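Putative isomerase (Sinorhizobium meliloti, PDB 2PPG) is a putative isomerase of the enolase superfamily, with an alpha+beta capping domain and a TIM-type barrel. Local coordinates at residues D106-M111 against D123-I128; S54-I59 against A323-A328; P22-P27 against T46-F51; L15-E20 against Q385-K390. All blocks are in the same frame, centred on the assembly; numbering follows the deposited sequence.

Contact 1: D106-M111 against D123-I128; sequences DLYDLM and DALAAI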
loop_
_atom_site.group_PDB
_atom_site.type_symbol
_atom_site.label_atom_id
_atom_site.label_comp_id
_atom_site.label_asym_id
_atom_site.label_seq_id
_atom_site.Cartn_x
_atom_site.Cartn_y
_atom_site.Cartn_z
ATOM N N ASP A 106 4.493 34.292 11.364
ATOM C CA ASP A 106 4.397 34.787 12.741
ATOM C C ASP A 106 2.955 34.944 13.191
ATOM O O ASP A 106 2.609 34.522 14.283
ATOM C CB ASP A 106 5.135 36.117 12.890
ATOM C CG ASP A 106 6.652 35.946 12.920
ATOM O OD1 ASP A 106 7.122 34.783 12.918
ATOM O OD2 ASP A 106 7.373 36.976 12.948
ATOM N N LEU A 107 2.119 35.522 12.324
ATOM C CA LEU A 107 0.708 35.805 12.625
ATOM C C LEU A 107 -0.127 34.535 12.611
ATOM O O LEU A 107 -1.109 34.388 13.338
ATOM C CB LEU A 107 0.122 36.772 11.597
ATOM C CG LEU A 107 0.675 38.186 11.379
ATOM C CD1 LEU A 107 -0.148 38.932 10.292
ATOM C CD2 LEU A 107 0.736 38.979 12.675
ATOM N N TYR A 108 0.261 33.620 11.750
ATOM C CA TYR A 108 -0.398 32.341 11.682
ATOM C C TYR A 108 -0.074 31.511 12.939
ATOM O O TYR A 108 -0.951 30.889 13.534
ATOM C CB TYR A 108 0.056 31.654 10.414
ATOM C CG TYR A 108 -0.543 30.312 10.187
ATOM C CD1 TYR A 108 -1.583 30.148 9.280
ATOM C CD2 TYR A 108 -0.036 29.191 10.827
ATOM C CE1 TYR A 108 -2.121 28.900 9.032
ATOM C CE2 TYR A 108 -0.558 27.935 10.583
ATOM C CZ TYR A 108 -1.607 27.801 9.689
ATOM O OH TYR A 108 -2.143 26.567 9.451
ATOM N N ASP A 109 1.185 31.536 13.361
ATOM C CA ASP A 109 1.593 30.866 14.592
ATOM C C ASP A 109 0.879 31.411 15.832
ATOM O O ASP A 109 0.815 30.734 16.856
ATOM C CB ASP A 109 3.107 30.956 14.779
ATOM C CG ASP A 109 3.875 30.096 13.781
ATOM O OD1 ASP A 109 3.270 29.201 13.159
ATOM O OD2 ASP A 109 5.095 30.319 13.619
ATOM N N LEU A 110 0.342 32.622 15.734
ATOM C CA LEU A 110 -0.369 33.258 16.838
ATOM C C LEU A 110 -1.624 32.489 17.304
ATOM O O LEU A 110 -1.994 32.542 18.484
ATOM C CB LEU A 110 -0.739 34.685 16.444
ATOM C CG LEU A 110 -0.121 35.893 17.160
ATOM C CD1 LEU A 110 1.225 35.622 17.867
ATOM C CD2 LEU A 110 -0.002 37.059 16.190
HETATM N N MSE A 111 -2.260 31.757 16.387
HETATM C CA MSE A 111 -3.544 31.119 16.678
HETATM C C MSE A 111 -3.653 29.639 16.304
HETATM O O MSE A 111 -4.656 29.004 16.612
HETATM C CB MSE A 111 -4.656 31.906 15.988
HETATM C CG MSE A 111 -4.871 33.300 16.565
HETATM SE SE MSE A 111 -5.989 33.230 18.161
HETATM C CE MSE A 111 -7.731 33.231 17.288
ATOM N N ASP A 123 -8.293 34.416 5.788
ATOM C CA ASP A 123 -8.836 35.545 5.035
ATOM C C ASP A 123 -8.194 36.863 5.472
ATOM O O ASP A 123 -7.753 37.658 4.640
ATOM C CB ASP A 123 -10.357 35.627 5.192
ATOM C CG ASP A 123 -11.113 34.839 4.111
ATOM O OD1 ASP A 123 -10.472 34.106 3.323
ATOM O OD2 ASP A 123 -12.360 34.958 4.049
ATOM N N ALA A 124 -8.138 37.083 6.784
ATOM C CA ALA A 124 -7.519 38.272 7.364
ATOM C C ALA A 124 -6.024 38.355 7.075
ATOM O O ALA A 124 -5.480 39.452 6.886
ATOM C CB ALA A 124 -7.763 38.316 8.862
ATOM N N LEU A 125 -5.361 37.199 7.047
ATOM C CA LEU A 125 -3.930 37.148 6.759
ATOM C C LEU A 125 -3.702 37.478 5.308
ATOM O O LEU A 125 -2.823 38.270 4.975
ATOM C CB LEU A 125 -3.344 35.772 7.085
ATOM C CG LEU A 125 -3.394 35.322 8.552
ATOM C CD1 LEU A 125 -2.792 33.951 8.699
ATOM C CD2 LEU A 125 -2.679 36.310 9.448
ATOM N N ALA A 126 -4.520 36.881 4.452
ATOM C CA ALA A 126 -4.420 37.072 3.007
ATOM C C ALA A 126 -4.436 38.557 2.618
ATOM O O ALA A 126 -3.731 38.978 1.694
ATOM C CB ALA A 126 -5.552 36.329 2.318
ATOM N N ALA A 127 -5.232 39.351 3.334
ATOM C CA ALA A 127 -5.403 40.751 2.985
ATOM C C ALA A 127 -4.238 41.585 3.465
ATOM O O ALA A 127 -3.810 42.510 2.762
ATOM C CB ALA A 127 -6.680 41.283 3.537
ATOM N N ILE A 128 -3.753 41.282 4.671
ATOM C CA ILE A 128 -2.539 41.906 5.205
ATOM C C ILE A 128 -1.320 41.516 4.358
ATOM O O ILE A 128 -0.482 42.353 4.008
ATOM C CB ILE A 128 -2.297 41.460 6.640
ATOM C CG1 ILE A 128 -3.371 42.049 7.552
ATOM C CG2 ILE A 128 -0.926 41.910 7.123
ATOM C CD1 ILE A 128 -2.978 42.030 9.009
#
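The ring of Tyr108 meets Leu125 at its edge: methyl CD1 of Leu125 lies near the ring plane, 4.0 Å from Tyr108 CD1, and the leucine comes in roughly perpendicular to the tyrosine side chain. The Tyr108 side chain also packs on Thr117 and Thr273 of the same chain and on Glu249 of the second subunit. The contact joins helices 100-109 and 119-140 of the N-terminal domain typical of the mandelate racemase/muconate lactonizing enzyme family, two successive helices linked by a short connection and packed through apolar side chains, one of them aromatic.

Leu125 does most of the work, because its two methyls part company. While CD1 goes to the tyrosine, CD2 turns to Leu107, coming within 3.6 Å of Leu107 CB. Both leucines hold CG anti to the carbonyl carbon (chi1 -60° for Leu107, -63° for Leu125), and they pass one another head to tail, each directed at the other helix. The backbones stay well apart at this level, with the CA atoms of Leu107 and Leu125 separated by 7.6 Å. No hydrogen bond passes between the segments; the contact is buried and apolar.

The carboxylates find their partners outside the two segments. Asp106 and Asp109 both form salt bridges with Arg45 of the second subunit, and Asp123 OD1 is hydrogen-bonded to His295 while OD2 is bonded to Tyr116 of the second subunit. One turn along from Leu125, the side chain of Ile128 adds a looser touch, its CD1 standing 4.4 Å from Leu107 CD1.

Contact 2: S54-I59 against A323-A328; sequences SVLVRI and AGIFLA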
loop_
_atom_site.group_PDB
_atom_site.type_symbol
_atom_site.label_atom_id
_atom_site.label_comp_id
_atom_site.label_asym_id
_atom_site.label_seq_id
_atom_site.Cartn_x
_atom_site.Cartn_y
_atom_site.Cartn_z
ATOM N N SER A 54 -16.637 43.352 -0.425
ATOM C CA SER A 54 -15.354 42.754 -0.080
ATOM C C SER A 54 -14.628 43.594 0.973
ATOM O O SER A 54 -14.975 44.754 1.205
ATOM C CB SER A 54 -14.475 42.614 -1.315
ATOM O OG SER A 54 -14.028 43.888 -1.743
ATOM N N VAL A 55 -13.612 43.011 1.599
ATOM C CA VAL A 55 -12.833 43.724 2.597
ATOM C C VAL A 55 -11.496 44.170 2.014
ATOM O O VAL A 55 -10.789 43.370 1.426
ATOM C CB VAL A 55 -12.626 42.874 3.882
ATOM C CG1 VAL A 55 -11.699 43.592 4.874
ATOM C CG2 VAL A 55 -13.973 42.537 4.523
ATOM N N LEU A 56 -11.180 45.455 2.169
ATOM C CA LEU A 56 -9.923 46.022 1.713
ATOM C C LEU A 56 -9.126 46.520 2.907
ATOM O O LEU A 56 -9.687 47.072 3.874
ATOM C CB LEU A 56 -10.143 47.191 0.756
ATOM C CG LEU A 56 -10.554 46.890 -0.686
ATOM C CD1 LEU A 56 -12.063 46.602 -0.831
ATOM C CD2 LEU A 56 -10.140 48.059 -1.570
ATOM N N VAL A 57 -7.813 46.332 2.824
ATOM C CA VAL A 57 -6.919 46.741 3.867
ATOM C C VAL A 57 -5.943 47.721 3.243
ATOM O O VAL A 57 -5.485 47.519 2.116
ATOM C CB VAL A 57 -6.222 45.513 4.517
ATOM C CG1 VAL A 57 -4.863 45.862 5.059
ATOM C CG2 VAL A 57 -7.072 44.958 5.631
ATOM N N ARG A 58 -5.665 48.796 3.974
ATOM C CA ARG A 58 -4.743 49.831 3.548
ATOM C C ARG A 58 -3.671 49.924 4.614
ATOM O O ARG A 58 -3.981 50.147 5.781
ATOM C CB ARG A 58 -5.484 51.159 3.436
ATOM C CG ARG A 58 -4.649 52.344 3.005
ATOM C CD ARG A 58 -5.412 53.632 3.300
ATOM N NE ARG A 58 -4.778 54.795 2.690
ATOM C CZ ARG A 58 -3.845 55.544 3.273
ATOM N NH1 ARG A 58 -3.332 56.570 2.622
ATOM N NH2 ARG A 58 -3.425 55.269 4.501
ATOM N N ILE A 59 -2.417 49.733 4.213
ATOM C CA ILE A 59 -1.301 49.707 5.147
ATOM C C ILE A 59 -0.297 50.792 4.790
ATOM O O ILE A 59 0.106 50.907 3.638
ATOM C CB ILE A 59 -0.588 48.316 5.163
ATOM C CG1 ILE A 59 -1.586 47.212 5.522
ATOM C CG2 ILE A 59 0.608 48.325 6.127
ATOM C CD1 ILE A 59 -0.964 45.875 5.872
ATOM N N ALA A 323 -12.982 43.900 -5.779
ATOM C CA ALA A 323 -12.658 45.169 -6.423
ATOM C C ALA A 323 -11.656 44.981 -7.553
ATOM O O ALA A 323 -11.796 45.583 -8.622
ATOM C CB ALA A 323 -12.116 46.160 -5.407
ATOM N N GLY A 324 -10.644 44.148 -7.322
ATOM C CA GLY A 324 -9.587 43.981 -8.309
ATOM C C GLY A 324 -8.205 43.960 -7.696
ATOM O O GLY A 324 -7.228 43.586 -8.363
ATOM N N ILE A 325 -8.119 44.368 -6.430
ATOM C CA ILE A 325 -6.857 44.387 -5.708
ATOM C C ILE A 325 -6.299 42.977 -5.537
ATOM O O ILE A 325 -5.167 42.702 -5.929
ATOM C CB ILE A 325 -7.011 45.053 -4.314
ATOM C CG1 ILE A 325 -7.446 46.507 -4.462
ATOM C CG2 ILE A 325 -5.746 44.947 -3.532
ATOM C CD1 ILE A 325 -6.526 47.315 -5.298
ATOM N N PHE A 326 -7.073 42.069 -4.956
ATOM C CA PHE A 326 -6.526 40.740 -4.802
ATOM C C PHE A 326 -6.460 40.005 -6.140
ATOM O O PHE A 326 -5.590 39.156 -6.336
ATOM C CB PHE A 326 -7.166 39.932 -3.655
ATOM C CG PHE A 326 -8.609 39.576 -3.857
ATOM C CD1 PHE A 326 -9.028 38.856 -4.983
ATOM C CD2 PHE A 326 -9.542 39.891 -2.878
ATOM C CE1 PHE A 326 -10.356 38.512 -5.148
ATOM C CE2 PHE A 326 -10.886 39.549 -3.036
ATOM C CZ PHE A 326 -11.298 38.863 -4.171
ATOM N N LEU A 327 -7.314 40.373 -7.090
ATOM C CA LEU A 327 -7.138 39.854 -8.454
ATOM C C LEU A 327 -5.807 40.319 -9.062
ATOM O O LEU A 327 -5.148 39.581 -9.795
ATOM C CB LEU A 327 -8.296 40.260 -9.360
ATOM C CG LEU A 327 -8.158 40.007 -10.863
ATOM C CD1 LEU A 327 -8.164 38.523 -11.182
ATOM C CD2 LEU A 327 -9.290 40.685 -11.598
ATOM N N ALA A 328 -5.396 41.540 -8.748
ATOM C CA ALA A 328 -4.123 42.019 -9.266
ATOM C C ALA A 328 -2.963 41.245 -8.624
ATOM O O ALA A 328 -1.971 40.920 -9.291
ATOM C CB ALA A 328 -3.981 43.494 -9.046
#
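Leu56 brings its CD2 methyl against Ile325, 4.2 Å from Ile325 CG1, the closest apolar approach between the segments. Leu56 does not start out aimed at the helix, but its branched end swings closer, whereas Ile325 faces the strand directly. Pro380 lies against both side chains, so the pair is also bridged by strand 378-380.

Further back along the strand, Ser54 stands opposite Ala323, their CA atoms 7.3 Å apart. Its hydroxyl sits between the backbone N and the carbonyl carbon (chi1 71°), which carries OG toward the loop, yet Ser54 OG stays 4.2 Å from Ala323 N and makes no hydrogen bond with it. Glu70, on the neighbouring strand 66-72, supplies the missing link: its OE2 is hydrogen-bonded to both Ser54 OG and Ala323 N, and its OE1 to Phe326 N, with a weak bond to Gly324 N. One carboxylate thus ties strand 52-61 to the amide groups at the start of helix 325-336, where the helix dipole would probably favour its negative charge.

Gly324 occupies the N-cap position; its backbone angles suit glycine, and its carbonyl takes the first helical bond, Ala328 N to Gly324 O at 2.8 Å. The contact belongs to the interface between the capping domain and the barrel domain, the two-domain architecture of the enolase superfamily.

Contact 3: P22-P27 against T46-F51; sequences PYLGKP and TVYPTF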
loop_
_atom_site.group_PDB
_atom_site.type_symbol
_atom_site.label_atom_id
_atom_site.label_comp_id
_atom_site.label_asym_id
_atom_site.label_seq_id
_atom_site.Cartn_x
_atom_site.Cartn_y
_atom_site.Cartn_z
ATOM N N PRO A 22 -28.359 39.484 -9.123
ATOM C CA PRO A 22 -27.562 38.740 -8.143
ATOM C C PRO A 22 -26.676 37.682 -8.807
ATOM O O PRO A 22 -27.098 37.033 -9.770
ATOM C CB PRO A 22 -28.623 38.073 -7.263
ATOM C CG PRO A 22 -29.799 38.983 -7.349
ATOM C CD PRO A 22 -29.786 39.531 -8.752
ATOM N N TYR A 23 -25.459 37.528 -8.286
ATOM C CA TYR A 23 -24.437 36.628 -8.841
ATOM C C TYR A 23 -24.985 35.247 -9.231
ATOM O O TYR A 23 -25.868 34.711 -8.560
ATOM C CB TYR A 23 -23.271 36.495 -7.840
ATOM C CG TYR A 23 -22.119 35.619 -8.294
ATOM C CD1 TYR A 23 -21.111 36.128 -9.111
ATOM C CD2 TYR A 23 -22.034 34.287 -7.895
ATOM C CE1 TYR A 23 -20.057 35.329 -9.529
ATOM C CE2 TYR A 23 -20.986 33.481 -8.309
ATOM C CZ TYR A 23 -20.001 34.008 -9.123
ATOM O OH TYR A 23 -18.961 33.209 -9.530
ATOM N N LEU A 24 -24.469 34.701 -10.335
ATOM C CA LEU A 24 -24.767 33.327 -10.766
ATOM C C LEU A 24 -26.153 33.193 -11.406
ATOM O O LEU A 24 -26.575 32.095 -11.761
ATOM C CB LEU A 24 -24.605 32.352 -9.586
ATOM C CG LEU A 24 -24.182 30.892 -9.770
ATOM C CD1 LEU A 24 -23.184 30.516 -8.695
ATOM C CD2 LEU A 24 -25.381 29.957 -9.735
ATOM N N GLY A 25 -26.853 34.313 -11.557
ATOM C CA GLY A 25 -28.175 34.317 -12.182
ATOM C C GLY A 25 -29.318 34.668 -11.245
ATOM O O GLY A 25 -29.111 34.898 -10.053
ATOM N N LYS A 26 -30.530 34.707 -11.798
ATOM C CA LYS A 26 -31.739 35.037 -11.042
ATOM C C LYS A 26 -32.168 33.882 -10.135
ATOM O O LYS A 26 -31.999 32.715 -10.494
ATOM C CB LYS A 26 -32.882 35.411 -11.994
ATOM C CG LYS A 26 -32.633 36.684 -12.790
ATOM C CD LYS A 26 -33.835 37.062 -13.653
ATOM C CE LYS A 26 -33.536 38.289 -14.522
ATOM N NZ LYS A 26 -34.649 38.609 -15.469
ATOM N N PRO A 27 -32.718 34.202 -8.950
ATOM C CA PRO A 27 -33.164 33.164 -8.022
ATOM C C PRO A 27 -34.279 32.290 -8.593
ATOM O O PRO A 27 -35.097 32.762 -9.381
ATOM C CB PRO A 27 -33.684 33.963 -6.821
ATOM C CG PRO A 27 -33.951 35.334 -7.343
ATOM C CD PRO A 27 -32.932 35.557 -8.405
ATOM N N THR A 46 -25.639 26.811 -0.564
ATOM C CA THR A 46 -24.710 27.881 -0.193
ATOM C C THR A 46 -25.378 29.259 -0.129
ATOM O O THR A 46 -26.219 29.582 -0.965
ATOM C CB THR A 46 -23.544 27.932 -1.175
ATOM O OG1 THR A 46 -22.950 26.628 -1.268
ATOM C CG2 THR A 46 -22.493 28.926 -0.715
ATOM N N VAL A 47 -25.003 30.050 0.877
ATOM C CA VAL A 47 -25.550 31.385 1.093
ATOM C C VAL A 47 -24.834 32.438 0.227
ATOM O O VAL A 47 -23.595 32.461 0.145
ATOM C CB VAL A 47 -25.473 31.800 2.617
ATOM C CG1 VAL A 47 -24.036 32.074 3.068
ATOM C CG2 VAL A 47 -26.365 33.009 2.926
ATOM N N TYR A 48 -25.628 33.301 -0.410
ATOM C CA TYR A 48 -25.131 34.396 -1.256
ATOM C C TYR A 48 -25.740 35.735 -0.844
ATOM O O TYR A 48 -26.884 35.782 -0.387
ATOM C CB TYR A 48 -25.466 34.128 -2.729
ATOM C CG TYR A 48 -24.723 32.956 -3.325
ATOM C CD1 TYR A 48 -23.487 33.131 -3.921
ATOM C CD2 TYR A 48 -25.258 31.672 -3.285
ATOM C CE1 TYR A 48 -22.798 32.073 -4.456
ATOM C CE2 TYR A 48 -24.580 30.605 -3.824
ATOM C CZ TYR A 48 -23.346 30.810 -4.403
ATOM O OH TYR A 48 -22.652 29.752 -4.938
ATOM N N PRO A 49 -24.969 36.832 -0.983
ATOM C CA PRO A 49 -25.553 38.175 -0.915
ATOM C C PRO A 49 -26.073 38.621 -2.298
ATOM O O PRO A 49 -25.622 38.104 -3.323
ATOM C CB PRO A 49 -24.373 39.038 -0.474
ATOM C CG PRO A 49 -23.187 38.343 -0.998
ATOM C CD PRO A 49 -23.510 36.884 -1.184
ATOM N N THR A 50 -27.026 39.548 -2.323
ATOM C CA THR A 50 -27.556 40.061 -3.594
ATOM C C THR A 50 -26.665 41.172 -4.130
ATOM O O THR A 50 -26.641 41.448 -5.323
ATOM C CB THR A 50 -29.005 40.571 -3.455
ATOM O OG1 THR A 50 -29.167 41.243 -2.197
ATOM C CG2 THR A 50 -29.984 39.404 -3.513
ATOM N N PHE A 51 -25.909 41.786 -3.232
ATOM C CA PHE A 51 -24.983 42.860 -3.562
ATOM C C PHE A 51 -23.544 42.328 -3.594
ATOM O O PHE A 51 -23.263 41.261 -3.052
ATOM C CB PHE A 51 -25.095 43.917 -2.476
ATOM C CG PHE A 51 -24.987 43.348 -1.089
ATOM C CD1 PHE A 51 -23.761 43.289 -0.444
ATOM C CD2 PHE A 51 -26.109 42.825 -0.445
ATOM C CE1 PHE A 51 -23.652 42.750 0.823
ATOM C CE2 PHE A 51 -26.011 42.295 0.827
ATOM C CZ PHE A 51 -24.775 42.258 1.462
#
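A type II beta turn from Pro22 to Gly25, closed by a bond from Gly25 N to Pro22 O at 3.3 Å, lies beside strand 46-49 and the residues after it, with the CA atoms of Pro22 and Thr50 only 4.7 Å apart. At this closest point the two side chains run alongside each other in the same direction, Pro22 CG meeting the methyl CG2 of Thr50 at 3.9 Å.

Farther on, the two tyrosines meet askew: Tyr23 CD2 comes 4.2 Å from Tyr48 CE1. Tyr23 holds CG anti to its backbone N (chi1 -178°), which carries the ring past Tyr48, so that its near side meets the other ring while its hydroxyl end continues away from the strand. The loop belongs to the stretch between strands 7-17 and 38-41 of an enolase-superfamily chain, and here it reaches over to the barrel, since Tyr23 also packs on Ile321 and Gln346, and Leu24 on Pro191.

Leu24 CD1 approaches the phenol end of Tyr48, 3.9 Å from Tyr48 OH, whose polar partner is Asn44 ND2. Two arginines make cation-pi contacts with the Tyr48 ring, Arg41 of the same chain and Arg114 of the second subunit, and Arg41 also bonds to Tyr23 O.

Contact 4: L15-E20 against Q385-K390; sequences LTLPRE and QGLLKK
Leu15 meets Leu387 and Leu388 through apolar contacts that make up most of the interface. Its CD1 lies 3.7 Å from Leu387 CB, and its CB lies 3.7 Å from Leu388 CD1, so the strand residue is gripped by the consecutive Leu387 and Leu388. CG of Leu15 is anti to its backbone N (chi1 180°), which carries the branched end over to the C-terminal segment although the side chain does not start out aimed there. It runs at a slant to both partners. Leu388 starts off pointing away from the strand, yet its CD1 doubles back to touch; it also rests on Phe13 and Trp68. A looser touch pairs Leu17 CD1 with Leu387 CD1, 4.3 Å apart.

The polar part runs through water. Water 1 accepts a hydrogen bond from Thr16 N at 2.8 Å and donates one to Leu387 O at 2.9 Å, bridging the two backbones where no direct bond joins the segments. Lys389 NZ adds a weak bond to the same Leu387 O.

Next to this bridge the backbones pair directly: Lys389 bonds to Thr14, which makes 389-390 an outer strand antiparallel to 7-17, whose other side pairs Leu15 with Ser54 and Leu17 with Asp52. The C-terminal end of the chain thus returns to the sheet of the N-terminal domain, as an added edge strand. Leu15 is buried under leucines that are themselves at least partly open to solvent; with no direct hydrogen bond, the two segments are held by apolar packing and one water bridge.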
loop_
_atom_site.group_PDB
_atom_site.type_symbol
_atom_site.label_atom_id
_atom_site.label_comp_id
_atom_site.label_asym_id
_atom_site.label_seq_id
_atom_site.Cartn_x
_atom_site.Cartn_y
_atom_site.Cartn_z
ATOM N N LEU A 15 -16.166 47.517 0.840
ATOM C CA LEU A 15 -16.673 48.191 -0.321
ATOM C C LEU A 15 -17.868 47.395 -0.768
ATOM O O LEU A 15 -17.742 46.194 -1.038
ATOM C CB LEU A 15 -15.619 48.213 -1.422
ATOM C CG LEU A 15 -15.970 48.883 -2.752
ATOM C CD1 LEU A 15 -16.435 50.297 -2.518
ATOM C CD2 LEU A 15 -14.752 48.876 -3.676
ATOM N N THR A 16 -19.026 48.056 -0.833
ATOM C CA THR A 16 -20.289 47.398 -1.173
ATOM C C THR A 16 -20.910 47.962 -2.449
ATOM O O THR A 16 -21.398 49.084 -2.447
ATOM C CB THR A 16 -21.312 47.569 -0.032
ATOM O OG1 THR A 16 -20.771 47.048 1.186
ATOM C CG2 THR A 16 -22.624 46.851 -0.356
ATOM N N LEU A 17 -20.908 47.199 -3.534
ATOM C CA LEU A 17 -21.558 47.671 -4.754
ATOM C C LEU A 17 -22.831 46.907 -5.048
ATOM O O LEU A 17 -22.833 45.678 -4.975
ATOM C CB LEU A 17 -20.630 47.577 -5.967
ATOM C CG LEU A 17 -19.532 48.633 -6.116
ATOM C CD1 LEU A 17 -19.897 49.951 -5.406
ATOM C CD2 LEU A 17 -18.215 48.083 -5.602
ATOM N N PRO A 18 -23.909 47.629 -5.421
ATOM C CA PRO A 18 -25.172 46.975 -5.751
ATOM C C PRO A 18 -25.107 46.269 -7.107
ATOM O O PRO A 18 -24.360 46.692 -7.992
ATOM C CB PRO A 18 -26.176 48.132 -5.782
ATOM C CG PRO A 18 -25.370 49.324 -6.125
ATOM C CD PRO A 18 -23.986 49.094 -5.570
ATOM N N ARG A 19 -25.883 45.196 -7.243
ATOM C CA ARG A 19 -25.931 44.398 -8.463
ATOM C C ARG A 19 -27.268 44.539 -9.162
ATOM O O ARG A 19 -28.309 44.672 -8.514
ATOM C CB ARG A 19 -25.751 42.924 -8.130
ATOM C CG ARG A 19 -24.332 42.439 -8.097
ATOM C CD ARG A 19 -24.320 40.935 -7.943
ATOM N NE ARG A 19 -23.017 40.375 -8.274
ATOM C CZ ARG A 19 -22.571 40.186 -9.513
ATOM N NH1 ARG A 19 -21.365 39.669 -9.706
ATOM N NH2 ARG A 19 -23.320 40.510 -10.559
ATOM N N GLU A 20 -27.247 44.479 -10.488
ATOM C CA GLU A 20 -28.479 44.492 -11.271
ATOM C C GLU A 20 -29.120 43.109 -11.166
ATOM O O GLU A 20 -30.305 42.976 -10.853
ATOM C CB GLU A 20 -28.194 44.851 -12.733
ATOM C CG GLU A 20 -26.976 45.747 -12.942
ATOM C CD GLU A 20 -25.676 44.964 -12.933
ATOM O OE1 GLU A 20 -24.817 45.243 -12.069
ATOM O OE2 GLU A 20 -25.523 44.057 -13.781
ATOM N N GLN A 385 -12.128 54.972 -3.291
ATOM C CA GLN A 385 -11.781 55.317 -1.904
ATOM C C GLN A 385 -12.841 56.152 -1.190
ATOM O O GLN A 385 -12.927 56.131 0.030
ATOM C CB GLN A 385 -10.418 55.993 -1.819
ATOM C CG GLN A 385 -9.304 55.039 -2.123
ATOM C CD GLN A 385 -8.002 55.725 -2.447
ATOM O OE1 GLN A 385 -7.583 56.648 -1.758
ATOM N NE2 GLN A 385 -7.343 55.260 -3.498
ATOM N N GLY A 386 -13.656 56.873 -1.952
ATOM C CA GLY A 386 -14.751 57.652 -1.376
ATOM C C GLY A 386 -15.901 56.777 -0.916
ATOM O O GLY A 386 -16.655 57.171 -0.037
ATOM N N LEU A 387 -16.025 55.589 -1.509
ATOM C CA LEU A 387 -17.109 54.649 -1.193
ATOM C C LEU A 387 -16.733 53.673 -0.063
ATOM O O LEU A 387 -17.578 52.937 0.461
ATOM C CB LEU A 387 -17.531 53.870 -2.446
ATOM C CG LEU A 387 -18.009 54.638 -3.698
ATOM C CD1 LEU A 387 -18.014 53.743 -4.939
ATOM C CD2 LEU A 387 -19.390 55.273 -3.513
ATOM N N LEU A 388 -15.460 53.675 0.308
ATOM C CA LEU A 388 -14.956 52.780 1.339
ATOM C C LEU A 388 -15.563 53.083 2.697
ATOM O O LEU A 388 -15.553 54.223 3.137
ATOM C CB LEU A 388 -13.433 52.884 1.414
ATOM C CG LEU A 388 -12.583 51.778 0.767
ATOM C CD1 LEU A 388 -13.351 50.873 -0.214
ATOM C CD2 LEU A 388 -11.357 52.375 0.124
ATOM N N LYS A 389 -16.098 52.063 3.358
ATOM C CA LYS A 389 -16.624 52.248 4.697
ATOM C C LYS A 389 -15.665 51.603 5.684
ATOM O O LYS A 389 -15.488 50.388 5.695
ATOM C CB LYS A 389 -18.039 51.660 4.844
ATOM C CG LYS A 389 -19.068 52.121 3.802
ATOM C CD LYS A 389 -19.704 53.480 4.140
ATOM C CE LYS A 389 -20.829 53.842 3.147
ATOM N NZ LYS A 389 -20.323 54.540 1.917
ATOM N N LYS A 390 -15.038 52.434 6.499
ATOM C CA LYS A 390 -14.103 51.973 7.498
ATOM C C LYS A 390 -14.789 51.172 8.601
ATOM O O LYS A 390 -15.920 51.453 8.989
ATOM C CB LYS A 390 -13.349 53.165 8.094
ATOM C CG LYS A 390 -12.624 52.867 9.392
ATOM C CD LYS A 390 -11.350 53.691 9.552
ATOM C CE LYS A 390 -10.604 53.294 10.829
ATOM N NZ LYS A 390 -9.523 54.271 11.146
HETATM O O HOH W 1 -19.027 50.460 0.651
#

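Along the chain, contact 3 closes first and contact 1 follows, both within the long span that contact 4 closes by bringing residues 385-390 back to strand 7-17; contact 2 opens after contact 3 and encloses contact 1. Contacts 2 and 4 share one antiparallel sheet, their centres about 12 Å apart on neighbouring strands 52-61 and 7-17. Contact 1, about 16 Å from contact 2 between centres, lies in the helices beside that sheet, where Ile128 meets Ile59. Contact 3 sits about 29 Å from contact 1 between centres, yet both touch the second subunit. Together they tie the N-terminal domain to itself, the barrel and the C-terminal end.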